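Local coordinates for F5/8 type C domain protein (PDB 4ZRX), which is a putative alpha-L-fucosidase that probably releases alpha-linked L-fucose from glycans and also carries an F5/8 type C domain, at residues 173-186 with 207-220. Sequence-based numbering, arbitrary orientation.
With EDO (1,2-ethanediol), chain B.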
loop_
_atom_site.group_PDB
_atom_site.type_symbol
_atom_site.label_atom_id
_atom_site.label_comp_id
_atom_site.label_asym_id
_atom_site.label_seq_id
_atom_site.Cartn_x
_atom_site.Cartn_y
_atom_site.Cartn_z
ATOM N N LEU A 173 4.507 26.702 2.691
ATOM C CA LEU A 173 5.949 26.515 2.618
ATOM C C LEU A 173 6.758 27.606 3.313
ATOM O O LEU A 173 7.987 27.550 3.306
ATOM C CB LEU A 173 6.369 26.390 1.157
ATOM C CG LEU A 173 5.775 25.211 0.362
ATOM C CD1 LEU A 173 6.496 25.069 -0.937
ATOM C CD2 LEU A 173 5.723 23.924 1.051
ATOM N N THR A 174 6.076 28.605 3.869
ATOM C CA THR A 174 6.700 29.743 4.581
ATOM C C THR A 174 6.462 29.656 6.082
ATOM O O THR A 174 7.403 29.758 6.916
ATOM C CB THR A 174 6.170 31.035 4.050
ATOM O OG1 THR A 174 6.500 31.157 2.658
ATOM C CG2 THR A 174 6.790 32.270 4.852
ATOM N N ASN A 175 5.195 29.429 6.455
ATOM C CA ASN A 175 4.800 29.570 7.858
ATOM C C ASN A 175 4.847 28.354 8.704
ATOM O O ASN A 175 4.489 28.411 9.877
ATOM C CB ASN A 175 3.367 30.134 7.906
ATOM C CG ASN A 175 3.256 31.475 7.242
ATOM O OD1 ASN A 175 2.242 31.786 6.604
ATOM N ND2 ASN A 175 4.269 32.239 7.356
ATOM N N TYR A 176 5.320 27.214 8.164
ATOM C CA TYR A 176 5.283 25.964 8.929
ATOM C C TYR A 176 6.633 25.215 8.859
ATOM O O TYR A 176 6.634 23.967 8.694
ATOM C CB TYR A 176 4.150 25.104 8.345
ATOM C CG TYR A 176 2.821 25.820 8.392
ATOM C CD1 TYR A 176 2.095 25.912 9.598
ATOM C CD2 TYR A 176 2.334 26.499 7.301
ATOM C CE1 TYR A 176 0.925 26.635 9.674
ATOM C CE2 TYR A 176 1.151 27.208 7.381
ATOM C CZ TYR A 176 0.432 27.254 8.570
ATOM O OH TYR A 176 -0.751 27.981 8.577
ATOM N N GLY A 177 7.740 25.953 8.979
ATOM C CA GLY A 177 9.039 25.304 9.079
ATOM C C GLY A 177 9.403 24.500 7.829
ATOM O O GLY A 177 8.870 24.711 6.761
ATOM N N GLU A 178 10.296 23.542 8.004
ATOM C CA GLU A 178 10.824 22.759 6.911
ATOM C C GLU A 178 9.806 21.719 6.453
ATOM O O GLU A 178 9.153 21.080 7.274
ATOM C CB GLU A 178 12.100 22.010 7.356
ATOM C CG GLU A 178 13.352 22.772 7.569
ATOM C CD GLU A 178 14.546 21.790 7.642
ATOM O OE1 GLU A 178 14.353 20.529 7.836
ATOM O OE2 GLU A 178 15.632 22.278 7.385
ATOM N N VAL A 179 9.729 21.571 5.143
ATOM C CA VAL A 179 8.803 20.708 4.481
ATOM C C VAL A 179 9.617 19.762 3.590
ATOM O O VAL A 179 10.408 20.236 2.757
ATOM C CB VAL A 179 7.824 21.485 3.606
ATOM C CG1 VAL A 179 6.950 20.554 2.803
ATOM C CG2 VAL A 179 6.981 22.415 4.447
ATOM N N HIS A 180 9.459 18.459 3.782
ATOM C CA HIS A 180 10.255 17.473 3.044
ATOM C C HIS A 180 9.578 16.898 1.796
ATOM O O HIS A 180 10.263 16.346 0.941
ATOM C CB HIS A 180 10.734 16.386 3.958
ATOM C CG HIS A 180 11.962 16.745 4.734
ATOM N ND1 HIS A 180 11.929 17.507 5.892
ATOM C CD2 HIS A 180 13.272 16.493 4.488
ATOM C CE1 HIS A 180 13.165 17.693 6.334
ATOM N NE2 HIS A 180 13.991 17.075 5.504
ATOM N N GLU A 181 8.264 17.019 1.683
ATOM C CA GLU A 181 7.569 16.488 0.519
ATOM C C GLU A 181 6.330 17.329 0.284
ATOM O O GLU A 181 5.640 17.651 1.258
ATOM C CB GLU A 181 7.201 14.980 0.713
ATOM C CG GLU A 181 6.464 14.306 -0.458
ATOM C CD GLU A 181 6.442 12.788 -0.430
ATOM O OE1 GLU A 181 7.142 12.186 0.385
ATOM O OE2 GLU A 181 5.777 12.199 -1.330
ATOM N N VAL A 182 6.061 17.629 -0.990
ATOM C CA VAL A 182 4.887 18.335 -1.457
ATOM C C VAL A 182 4.181 17.461 -2.468
ATOM O O VAL A 182 4.782 17.082 -3.486
ATOM C CB VAL A 182 5.239 19.697 -2.124
ATOM C CG1 VAL A 182 4.016 20.393 -2.552
ATOM C CG2 VAL A 182 5.999 20.551 -1.101
ATOM N N TRP A 183 2.954 17.041 -2.118
ATOM C CA TRP A 183 2.236 16.057 -2.890
ATOM C C TRP A 183 1.183 16.770 -3.721
ATOM O O TRP A 183 0.304 17.456 -3.161
ATOM C CB TRP A 183 1.553 15.089 -1.915
ATOM C CG TRP A 183 1.601 13.654 -2.241
ATOM C CD1 TRP A 183 2.622 12.804 -1.946
ATOM C CD2 TRP A 183 0.565 12.831 -2.814
ATOM N NE1 TRP A 183 2.332 11.546 -2.321
ATOM C CE2 TRP A 183 1.064 11.501 -2.825
ATOM C CE3 TRP A 183 -0.661 13.084 -3.418
ATOM C CZ2 TRP A 183 0.322 10.423 -3.336
ATOM C CZ3 TRP A 183 -1.385 12.036 -3.909
ATOM C CH2 TRP A 183 -0.919 10.708 -3.834
ATOM N N PHE A 184 1.281 16.612 -5.043
ATOM C CA PHE A 184 0.319 17.173 -5.986
ATOM C C PHE A 184 -0.399 16.054 -6.722
ATOM O O PHE A 184 0.081 15.470 -7.700
ATOM C CB PHE A 184 1.056 18.079 -6.977
ATOM C CG PHE A 184 1.653 19.349 -6.389
ATOM C CD1 PHE A 184 1.000 20.097 -5.426
ATOM C CD2 PHE A 184 2.815 19.870 -6.945
ATOM C CE1 PHE A 184 1.518 21.280 -4.969
ATOM C CE2 PHE A 184 3.365 21.086 -6.500
ATOM C CZ PHE A 184 2.719 21.800 -5.478
ATOM N N ASP A 185 -1.562 15.692 -6.188
ATOM C CA ASP A 185 -2.388 14.641 -6.707
ATOM C C ASP A 185 -2.783 14.935 -8.133
ATOM O O ASP A 185 -3.099 16.092 -8.465
ATOM C CB ASP A 185 -3.586 14.519 -5.816
ATOM C CG ASP A 185 -4.331 13.239 -5.964
ATOM O OD1 ASP A 185 -4.120 12.519 -6.955
ATOM O OD2 ASP A 185 -5.125 12.989 -5.018
ATOM N N GLY A 186 -2.726 13.898 -8.985
ATOM C CA GLY A 186 -3.105 14.045 -10.413
ATOM C C GLY A 186 -4.585 13.856 -10.662
ATOM O O GLY A 186 -5.086 14.122 -11.755
ATOM N N THR A 207 8.611 27.719 -6.691
ATOM C CA THR A 207 8.242 28.119 -5.347
ATOM C C THR A 207 8.784 27.169 -4.334
ATOM O O THR A 207 9.346 27.573 -3.319
ATOM C CB THR A 207 6.709 28.234 -5.240
ATOM O OG1 THR A 207 6.240 29.179 -6.199
ATOM C CG2 THR A 207 6.234 28.678 -3.850
ATOM N N ILE A 208 8.585 25.875 -4.596
ATOM C CA ILE A 208 9.051 24.854 -3.695
ATOM C C ILE A 208 10.560 24.940 -3.509
ATOM O O ILE A 208 11.075 24.945 -2.395
ATOM C CB ILE A 208 8.641 23.432 -4.229
ATOM C CG1 ILE A 208 7.134 23.263 -4.187
ATOM C CG2 ILE A 208 9.395 22.374 -3.485
ATOM C CD1 ILE A 208 6.637 22.005 -4.962
ATOM N N GLN A 209 11.269 25.022 -4.618
ATOM C CA GLN A 209 12.741 25.080 -4.579
ATOM C C GLN A 209 13.284 26.294 -3.817
ATOM O O GLN A 209 14.318 26.198 -3.127
ATOM C CB GLN A 209 13.297 25.068 -5.993
ATOM C CG GLN A 209 13.202 23.715 -6.642
ATOM C CD GLN A 209 13.696 23.738 -8.054
ATOM O OE1 GLN A 209 14.904 23.794 -8.269
ATOM N NE2 GLN A 209 12.806 23.745 -9.022
ATOM N N ARG A 210 12.585 27.411 -3.925
ATOM C CA ARG A 210 13.041 28.645 -3.288
ATOM C C ARG A 210 12.825 28.605 -1.811
ATOM O O ARG A 210 13.720 28.944 -1.050
ATOM C CB ARG A 210 12.354 29.852 -3.899
ATOM C CG ARG A 210 12.720 31.153 -3.200
ATOM C CD ARG A 210 12.304 32.335 -4.030
ATOM N NE ARG A 210 10.953 32.157 -4.534
ATOM C CZ ARG A 210 9.839 32.408 -3.863
ATOM N NH1 ARG A 210 9.861 32.903 -2.629
ATOM N NH2 ARG A 210 8.680 32.180 -4.454
ATOM N N LEU A 211 11.622 28.174 -1.397
ATOM C CA LEU A 211 11.247 28.115 0.001
ATOM C C LEU A 211 11.707 26.915 0.756
ATOM O O LEU A 211 11.931 26.988 1.969
ATOM C CB LEU A 211 9.740 28.236 0.117
ATOM C CG LEU A 211 9.190 29.550 -0.470
ATOM C CD1 LEU A 211 7.668 29.552 -0.469
ATOM C CD2 LEU A 211 9.695 30.776 0.266
ATOM N N GLN A 212 11.896 25.813 0.045
ATOM C CA GLN A 212 12.119 24.502 0.683
ATOM C C GLN A 212 13.115 23.681 -0.102
ATOM O O GLN A 212 12.753 22.734 -0.828
ATOM C CB GLN A 212 10.805 23.756 0.785
ATOM C CG GLN A 212 9.798 24.414 1.740
ATOM C CD GLN A 212 10.206 24.415 3.185
ATOM O OE1 GLN A 212 11.072 23.649 3.650
ATOM N NE2 GLN A 212 9.580 25.307 3.928
ATOM N N PRO A 213 14.399 24.037 0.032
ATOM C CA PRO A 213 15.438 23.372 -0.730
ATOM C C PRO A 213 15.545 21.866 -0.521
ATOM O O PRO A 213 16.133 21.188 -1.370
ATOM C CB PRO A 213 16.714 24.062 -0.226
ATOM C CG PRO A 213 16.285 25.357 0.336
ATOM C CD PRO A 213 14.912 25.203 0.807
ATOM N N LYS A 214 15.034 21.342 0.591
ATOM C CA LYS A 214 15.110 19.916 0.858
ATOM C C LYS A 214 13.935 19.128 0.297
ATOM O O LYS A 214 14.004 17.862 0.283
ATOM C CB LYS A 214 15.160 19.659 2.351
ATOM C CG LYS A 214 16.441 20.146 2.980
ATOM C CD LYS A 214 16.401 19.913 4.464
ATOM C CE LYS A 214 17.763 20.178 5.147
ATOM N NZ LYS A 214 17.426 20.341 6.576
ATOM N N ALA A 215 12.858 19.817 -0.117
ATOM C CA ALA A 215 11.577 19.157 -0.472
ATOM C C ALA A 215 11.679 18.442 -1.788
ATOM O O ALA A 215 12.399 18.910 -2.704
ATOM C CB ALA A 215 10.470 20.114 -0.558
ATOM N N VAL A 216 10.939 17.345 -1.903
ATOM C CA VAL A 216 10.653 16.739 -3.185
ATOM C C VAL A 216 9.193 17.038 -3.626
ATOM O O VAL A 216 8.293 17.076 -2.778
ATOM C CB VAL A 216 10.894 15.206 -3.201
ATOM C CG1 VAL A 216 12.386 14.930 -3.144
ATOM C CG2 VAL A 216 10.162 14.501 -2.083
HETATM N N MSE A 217 9.012 17.256 -4.918
HETATM C CA MSE A 217 7.697 17.473 -5.532
HETATM C C MSE A 217 7.216 16.158 -6.093
HETATM O O MSE A 217 7.835 15.562 -6.964
HETATM C CB MSE A 217 7.785 18.544 -6.626
HETATM C CG MSE A 217 6.435 18.946 -7.196
HETATM SE SE MSE A 217 6.774 20.406 -8.397
HETATM C CE MSE A 217 5.251 20.492 -9.563
ATOM N N ALA A 218 6.116 15.642 -5.522
ATOM C CA ALA A 218 5.617 14.292 -5.780
ATOM C C ALA A 218 4.324 14.208 -6.577
ATOM O O ALA A 218 3.426 15.046 -6.443
ATOM C CB ALA A 218 5.417 13.608 -4.451
ATOM N N ILE A 219 4.261 13.159 -7.408
ATOM C CA ILE A 219 3.094 12.682 -8.155
ATOM C C ILE A 219 2.994 13.534 -9.410
ATOM O O ILE A 219 3.543 13.137 -10.458
ATOM C CB ILE A 219 1.796 12.611 -7.332
ATOM C CG1 ILE A 219 2.051 11.999 -5.955
ATOM C CG2 ILE A 219 0.706 11.927 -8.132
ATOM C CD1 ILE A 219 2.649 10.568 -5.916
HETATM N N MSE A 220 2.345 14.697 -9.343
HETATM C CA MSE A 220 2.449 15.693 -10.432
HETATM C C MSE A 220 3.674 16.500 -10.045
HETATM O O MSE A 220 3.614 17.593 -9.468
HETATM C CB MSE A 220 1.192 16.560 -10.566
HETATM C CG MSE A 220 -0.038 15.832 -10.945
HETATM SE SE MSE A 220 0.120 14.787 -12.581
HETATM C CE MSE A 220 0.425 16.230 -13.763
HETATM C C1 EDO B . -2.201 9.743 -7.316
HETATM O O1 EDO B . -3.539 9.515 -6.874
HETATM C C2 EDO B . -2.150 9.694 -8.839
HETATM O O2 EDO B . -2.562 10.971 -9.350
HETATM O O HOH W 1 10.617 28.909 3.431
HETATM O O HOH W 2 12.758 14.756 1.058
HETATM O O HOH W 3 16.594 17.312 6.771
#
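With CG beside its backbone N (chi1 -66°) and the chain bent again at chi2 (-66°), Gln212 folds its amide against the loop at 177-179. The contact lies within a beta-alpha-beta crossover of the TIM barrel of the fucosidase family: parallel strands 181-184 and 216-219 are neighbours, joined through helix 201-211. A primary amide suits this place because it both donates and accepts. Gln212 NE2 gives its hydrogens to Leu173 O (2.8 Å), which lies close to the plane of the amide, and to Gly177 O, which is tilted from it, while OE1 receives Val179 N at 2.9 Å from above its carbonyl plane. Replacing Gln212 with an alanine is likely to leave Gly177 O and Val179 N without these bonds and the turn at 177-179 freer to shift, although Leu173 O would keep its water. Nearer solvent, Lys214, whose long chain runs extended, carries NZ to the syn lone pair of Glu178 OE2 (2.8 Å), forming a salt bridge.

On the face of the sheet that carries Val182 and Met217, apolar branches pack against helix 201-211. Ile208 CD1 meets Val182 CG1 tip to tip and also touches Phe184 CE2, as Leu173 CD1 lies against the helix at Ile208. Selenomethionine Met217, its CG anti to the backbone N, runs extended to the edge of the Phe184 ring, a Met-aromatic contact with CE 3.6 Å from Phe184 CD2. On the other face, toward the barrel interior, Ala218 is small enough to sit beside Trp183 and Glu181, and Trp183 NE1 bonds Glu286. Near the strand ends, where Asp185 OD1 and Gly186 N bind a 1,2-ethanediol, probably from the crystallisation liquor, Ile219 CG1 lies over the centre of the Trp183 six-membered ring, 3.4 Å from its centroid.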